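Local coordinates for protein bifunctional pinoresinol-lariciresinol reductase 1 (Thuja plicata, PDB 1QYD) that catalyses the NADPH-dependent, enantioselective reduction of pinoresinol to lariciresinol and of lariciresinol to secoisolariciresinol in lignan biosynthesis, at residues V88-V100 against I133-I145. Sequence-based numbering, arbitrary orientation.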
loop_
_atom_site.group_PDB
_atom_site.type_symbol
_atom_site.label_atom_id
_atom_site.label_comp_id
_atom_site.label_asym_id
_atom_site.label_seq_id
_atom_site.Cartn_x
_atom_site.Cartn_y
_atom_site.Cartn_z
ATOM N N VAL A 88 0.628 -1.340 -8.124
ATOM C CA VAL A 88 1.631 -0.947 -7.133
ATOM C C VAL A 88 2.452 -2.124 -6.546
ATOM O O VAL A 88 3.499 -1.915 -5.927
ATOM C CB VAL A 88 0.865 -0.158 -6.020
ATOM C CG1 VAL A 88 1.870 0.448 -5.060
ATOM C CG2 VAL A 88 -0.035 0.930 -6.622
ATOM N N LEU A 89 1.995 -3.374 -6.814
ATOM C CA LEU A 89 2.499 -4.674 -6.352
ATOM C C LEU A 89 2.428 -4.806 -4.829
ATOM O O LEU A 89 3.271 -5.395 -4.138
ATOM C CB LEU A 89 3.938 -4.867 -6.849
ATOM C CG LEU A 89 4.118 -5.155 -8.335
ATOM C CD1 LEU A 89 5.596 -5.064 -8.693
ATOM C CD2 LEU A 89 3.529 -6.529 -8.659
ATOM N N SER A 90 1.307 -4.248 -4.349
ATOM C CA SER A 90 1.049 -4.122 -2.939
ATOM C C SER A 90 -0.289 -4.674 -2.502
ATOM O O SER A 90 -0.318 -5.589 -1.680
ATOM C CB SER A 90 1.189 -2.640 -2.556
ATOM O OG SER A 90 1.758 -2.496 -1.257
ATOM N N HIS A 91 -1.373 -4.130 -3.090
ATOM C CA HIS A 91 -2.789 -4.442 -2.856
ATOM C C HIS A 91 -3.201 -5.898 -3.093
ATOM O O HIS A 91 -4.164 -6.406 -2.519
ATOM C CB HIS A 91 -3.504 -3.415 -3.750
ATOM C CG HIS A 91 -4.994 -3.421 -4.096
ATOM N ND1 HIS A 91 -5.732 -4.323 -4.749
ATOM C CD2 HIS A 91 -5.808 -2.348 -3.823
ATOM C CE1 HIS A 91 -6.941 -3.816 -4.871
ATOM N NE2 HIS A 91 -6.986 -2.628 -4.313
ATOM N N HIS A 92 -2.380 -6.618 -3.847
ATOM C CA HIS A 92 -2.677 -7.950 -4.340
ATOM C C HIS A 92 -1.607 -8.976 -4.028
ATOM O O HIS A 92 -1.838 -10.179 -4.164
ATOM C CB HIS A 92 -2.912 -7.852 -5.860
ATOM C CG HIS A 92 -2.386 -6.536 -6.421
ATOM N ND1 HIS A 92 -1.133 -6.104 -6.338
ATOM C CD2 HIS A 92 -3.162 -5.551 -6.961
ATOM C CE1 HIS A 92 -1.147 -4.882 -6.796
ATOM N NE2 HIS A 92 -2.357 -4.550 -7.169
ATOM N N ILE A 93 -0.418 -8.522 -3.636
ATOM C CA ILE A 93 0.654 -9.410 -3.205
ATOM C C ILE A 93 0.413 -9.876 -1.776
ATOM O O ILE A 93 0.643 -11.045 -1.479
ATOM C CB ILE A 93 2.023 -8.664 -3.350
ATOM C CG1 ILE A 93 2.435 -8.897 -4.802
ATOM C CG2 ILE A 93 3.129 -9.139 -2.389
ATOM C CD1 ILE A 93 3.807 -8.301 -5.201
ATOM N N LEU A 94 -0.041 -8.966 -0.900
ATOM C CA LEU A 94 -0.421 -9.220 0.492
ATOM C C LEU A 94 -1.756 -9.935 0.758
ATOM O O LEU A 94 -2.167 -10.108 1.900
ATOM C CB LEU A 94 -0.405 -7.879 1.199
ATOM C CG LEU A 94 0.794 -7.397 2.009
ATOM C CD1 LEU A 94 2.121 -7.957 1.539
ATOM C CD2 LEU A 94 0.781 -5.915 1.904
ATOM N N GLU A 95 -2.475 -10.315 -0.308
ATOM C CA GLU A 95 -3.708 -11.109 -0.294
ATOM C C GLU A 95 -3.353 -12.559 -0.084
ATOM O O GLU A 95 -4.118 -13.353 0.436
ATOM C CB GLU A 95 -4.448 -11.009 -1.620
ATOM C CG GLU A 95 -5.221 -9.711 -1.804
ATOM C CD GLU A 95 -6.637 -9.661 -1.210
ATOM O OE1 GLU A 95 -7.438 -10.567 -1.476
ATOM O OE2 GLU A 95 -6.946 -8.686 -0.516
ATOM N N GLN A 96 -2.167 -12.904 -0.562
ATOM C CA GLN A 96 -1.539 -14.200 -0.413
ATOM C C GLN A 96 -1.363 -14.625 1.039
ATOM O O GLN A 96 -1.053 -15.793 1.257
ATOM C CB GLN A 96 -0.188 -14.175 -1.031
ATOM C CG GLN A 96 -0.230 -13.818 -2.472
ATOM C CD GLN A 96 1.170 -13.886 -3.019
ATOM O OE1 GLN A 96 1.919 -12.928 -2.976
ATOM N NE2 GLN A 96 1.574 -15.032 -3.524
ATOM N N LEU A 97 -1.473 -13.706 2.026
ATOM C CA LEU A 97 -1.370 -14.008 3.456
ATOM C C LEU A 97 -2.544 -14.865 3.913
ATOM O O LEU A 97 -2.349 -15.897 4.555
ATOM C CB LEU A 97 -1.278 -12.680 4.217
ATOM C CG LEU A 97 0.129 -12.007 4.083
ATOM C CD1 LEU A 97 0.108 -10.580 4.547
ATOM C CD2 LEU A 97 1.140 -12.712 4.965
ATOM N N LYS A 98 -3.746 -14.472 3.456
ATOM C CA LYS A 98 -4.999 -15.212 3.524
ATOM C C LYS A 98 -4.797 -16.595 2.935
ATOM O O LYS A 98 -5.155 -17.574 3.569
ATOM C CB LYS A 98 -6.099 -14.563 2.694
ATOM C CG LYS A 98 -6.340 -13.071 2.882
ATOM C CD LYS A 98 -7.619 -12.713 2.163
ATOM C CE LYS A 98 -8.123 -11.362 2.645
ATOM N NZ LYS A 98 -7.319 -10.266 2.134
ATOM N N LEU A 99 -4.241 -16.707 1.732
ATOM C CA LEU A 99 -3.877 -18.011 1.176
ATOM C C LEU A 99 -2.839 -18.809 1.990
ATOM O O LEU A 99 -2.829 -20.032 1.910
ATOM C CB LEU A 99 -3.420 -17.717 -0.255
ATOM C CG LEU A 99 -2.997 -18.710 -1.330
ATOM C CD1 LEU A 99 -3.927 -19.886 -1.501
ATOM C CD2 LEU A 99 -2.974 -17.917 -2.611
ATOM N N VAL A 100 -1.965 -18.198 2.818
ATOM C CA VAL A 100 -0.990 -18.890 3.690
ATOM C C VAL A 100 -1.645 -19.429 4.976
ATOM O O VAL A 100 -1.332 -20.503 5.495
ATOM C CB VAL A 100 0.172 -17.911 4.047
ATOM C CG1 VAL A 100 1.179 -18.586 4.975
ATOM C CG2 VAL A 100 0.908 -17.498 2.782
ATOM N N ILE A 133 9.005 -1.312 -1.816
ATOM C CA ILE A 133 7.737 -1.885 -1.331
ATOM C C ILE A 133 7.443 -3.288 -1.841
ATOM O O ILE A 133 6.985 -4.158 -1.114
ATOM C CB ILE A 133 6.640 -0.861 -1.732
ATOM C CG1 ILE A 133 6.120 -0.279 -0.432
ATOM C CG2 ILE A 133 5.507 -1.432 -2.586
ATOM C CD1 ILE A 133 5.141 -1.148 0.411
ATOM N N THR A 134 7.716 -3.539 -3.110
ATOM C CA THR A 134 7.500 -4.829 -3.728
ATOM C C THR A 134 8.297 -5.883 -2.980
ATOM O O THR A 134 7.783 -6.954 -2.646
ATOM C CB THR A 134 7.941 -4.700 -5.205
ATOM O OG1 THR A 134 6.988 -3.822 -5.792
ATOM C CG2 THR A 134 7.990 -5.991 -5.984
ATOM N N PHE A 135 9.554 -5.545 -2.663
ATOM C CA PHE A 135 10.415 -6.525 -2.044
ATOM C C PHE A 135 10.076 -6.586 -0.571
ATOM O O PHE A 135 10.267 -7.638 0.038
ATOM C CB PHE A 135 11.895 -6.143 -2.315
ATOM C CG PHE A 135 12.163 -5.953 -3.815
ATOM C CD1 PHE A 135 12.507 -4.680 -4.307
ATOM C CD2 PHE A 135 11.985 -7.018 -4.715
ATOM C CE1 PHE A 135 12.657 -4.476 -5.679
ATOM C CE2 PHE A 135 12.139 -6.792 -6.088
ATOM C CZ PHE A 135 12.472 -5.526 -6.566
ATOM N N ILE A 136 9.529 -5.506 0.006
ATOM C CA ILE A 136 9.042 -5.521 1.381
ATOM C C ILE A 136 7.841 -6.487 1.492
ATOM O O ILE A 136 7.809 -7.377 2.355
ATOM C CB ILE A 136 8.578 -4.128 1.792
ATOM C CG1 ILE A 136 9.728 -3.164 1.863
ATOM C CG2 ILE A 136 7.881 -4.236 3.138
ATOM C CD1 ILE A 136 10.757 -3.501 2.955
ATOM N N ASP A 137 6.844 -6.288 0.601
ATOM C CA ASP A 137 5.614 -7.045 0.572
ATOM C C ASP A 137 5.820 -8.524 0.466
ATOM O O ASP A 137 5.409 -9.257 1.354
ATOM C CB ASP A 137 4.774 -6.603 -0.583
ATOM C CG ASP A 137 4.045 -5.265 -0.473
ATOM O OD1 ASP A 137 4.077 -4.518 0.524
ATOM O OD2 ASP A 137 3.417 -4.981 -1.472
ATOM N N LYS A 138 6.484 -8.946 -0.602
ATOM C CA LYS A 138 6.866 -10.334 -0.858
ATOM C C LYS A 138 7.682 -10.995 0.243
ATOM O O LYS A 138 7.849 -12.209 0.245
ATOM C CB LYS A 138 7.693 -10.425 -2.142
ATOM C CG LYS A 138 7.012 -9.977 -3.428
ATOM C CD LYS A 138 7.945 -10.011 -4.630
ATOM C CE LYS A 138 7.160 -9.688 -5.901
ATOM N NZ LYS A 138 8.039 -9.525 -7.045
ATOM N N ARG A 139 8.272 -10.236 1.162
ATOM C CA ARG A 139 9.031 -10.826 2.237
ATOM C C ARG A 139 8.081 -11.218 3.360
ATOM O O ARG A 139 8.209 -12.300 3.931
ATOM C CB ARG A 139 10.104 -9.837 2.757
ATOM C CG ARG A 139 11.474 -9.997 2.091
ATOM C CD ARG A 139 12.551 -9.263 2.866
ATOM N NE ARG A 139 13.370 -8.424 2.005
ATOM C CZ ARG A 139 13.211 -7.084 1.939
ATOM N NH1 ARG A 139 12.294 -6.425 2.647
ATOM N NH2 ARG A 139 14.014 -6.364 1.166
ATOM N N LYS A 140 7.116 -10.345 3.664
ATOM C CA LYS A 140 6.081 -10.602 4.656
ATOM C C LYS A 140 5.376 -11.927 4.420
ATOM O O LYS A 140 5.130 -12.721 5.334
ATOM C CB LYS A 140 5.036 -9.513 4.626
ATOM C CG LYS A 140 5.541 -8.321 5.359
ATOM C CD LYS A 140 4.275 -7.569 5.704
ATOM C CE LYS A 140 4.344 -7.094 7.155
ATOM N NZ LYS A 140 5.366 -6.078 7.386
ATOM N N VAL A 141 5.121 -12.121 3.130
ATOM C CA VAL A 141 4.542 -13.313 2.562
ATOM C C VAL A 141 5.524 -14.473 2.702
ATOM O O VAL A 141 5.073 -15.563 3.065
ATOM C CB VAL A 141 4.209 -12.938 1.109
ATOM C CG1 VAL A 141 3.912 -14.144 0.219
ATOM C CG2 VAL A 141 3.003 -11.979 1.191
ATOM N N ARG A 142 6.845 -14.274 2.442
ATOM C CA ARG A 142 7.871 -15.304 2.559
ATOM C C ARG A 142 8.128 -15.674 3.987
ATOM O O ARG A 142 8.213 -16.852 4.283
ATOM C CB ARG A 142 9.251 -14.907 2.040
ATOM C CG ARG A 142 9.528 -14.839 0.559
ATOM C CD ARG A 142 11.019 -14.886 0.385
ATOM N NE ARG A 142 11.338 -14.767 -1.026
ATOM C CZ ARG A 142 12.546 -15.041 -1.547
ATOM N NH1 ARG A 142 13.568 -15.457 -0.801
ATOM N NH2 ARG A 142 12.750 -14.891 -2.856
ATOM N N ARG A 143 8.298 -14.702 4.878
ATOM C CA ARG A 143 8.553 -14.972 6.285
ATOM C C ARG A 143 7.403 -15.626 7.045
ATOM O O ARG A 143 7.653 -16.219 8.092
ATOM C CB ARG A 143 8.921 -13.678 6.972
ATOM C CG ARG A 143 10.333 -13.724 7.482
ATOM C CD ARG A 143 11.294 -12.873 6.659
ATOM N NE ARG A 143 11.365 -13.282 5.265
ATOM C CZ ARG A 143 12.067 -14.350 4.847
ATOM N NH1 ARG A 143 12.769 -15.102 5.702
ATOM N NH2 ARG A 143 11.997 -14.740 3.567
ATOM N N ALA A 144 6.146 -15.474 6.559
ATOM C CA ALA A 144 4.911 -16.080 7.077
ATOM C C ALA A 144 4.706 -17.499 6.571
ATOM O O ALA A 144 4.101 -18.317 7.240
ATOM C CB ALA A 144 3.694 -15.304 6.647
ATOM N N ILE A 145 5.179 -17.819 5.372
ATOM C CA ILE A 145 5.170 -19.152 4.807
ATOM C C ILE A 145 6.056 -19.975 5.712
ATOM O O ILE A 145 5.521 -20.865 6.351
ATOM C CB ILE A 145 5.724 -19.104 3.359
ATOM C CG1 ILE A 145 4.571 -18.772 2.472
ATOM C CG2 ILE A 145 6.367 -20.409 2.893
ATOM C CD1 ILE A 145 5.093 -18.690 1.041
#
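Leu89 lies against Thr134, its CD1 3.7 Å from Thr134 CG2. Next along the chain, Ser90 OG donates a hydrogen bond of 3.0 Å to Asp137 OD2, on the syn side of the carboxylate. Ser90 is poorly ordered, however. Asp137 CG sits beside its own backbone N (chi1 -75°), which carries the carboxylate out toward Leu89 and Ser90. Ile93 crosses the root of this side chain at about a right angle, with CG2 3.5 Å from Asp137 CB. Its other branch reaches further, placing CD1 3.7 Å from Lys138 CE. Leu94 covers Asp137 from another direction: Leu94 CD1 packs on Asp137 CB, and Leu94 CD2 lies 3.8 Å from Asp137 OD1. With an alanine at Asp137, the Ser90 hydroxyl would probably lose its acceptor and a gap would be likely to open beside Leu94 CD2.

From Leu97 on, the side-chain contacts are apolar. Leu97 CG meets Val141 CG2 at 4.1 Å, and its CD2 touches Ala144 CB. Val100 CG2 packs on Ile145 CG1 at 3.9 Å, and both residues also touch Phe112 of strand 111-113. The short axes of 96-100 and 133-145 run parallel within 3°, 9.9 Å apart. Such side-by-side helices joined through a parallel strand are characteristic of the Rossmann-type NADP-binding fold. Here the second helix carries Lys138, the probable proton acceptor, and Arg142, which probably binds NADP(+).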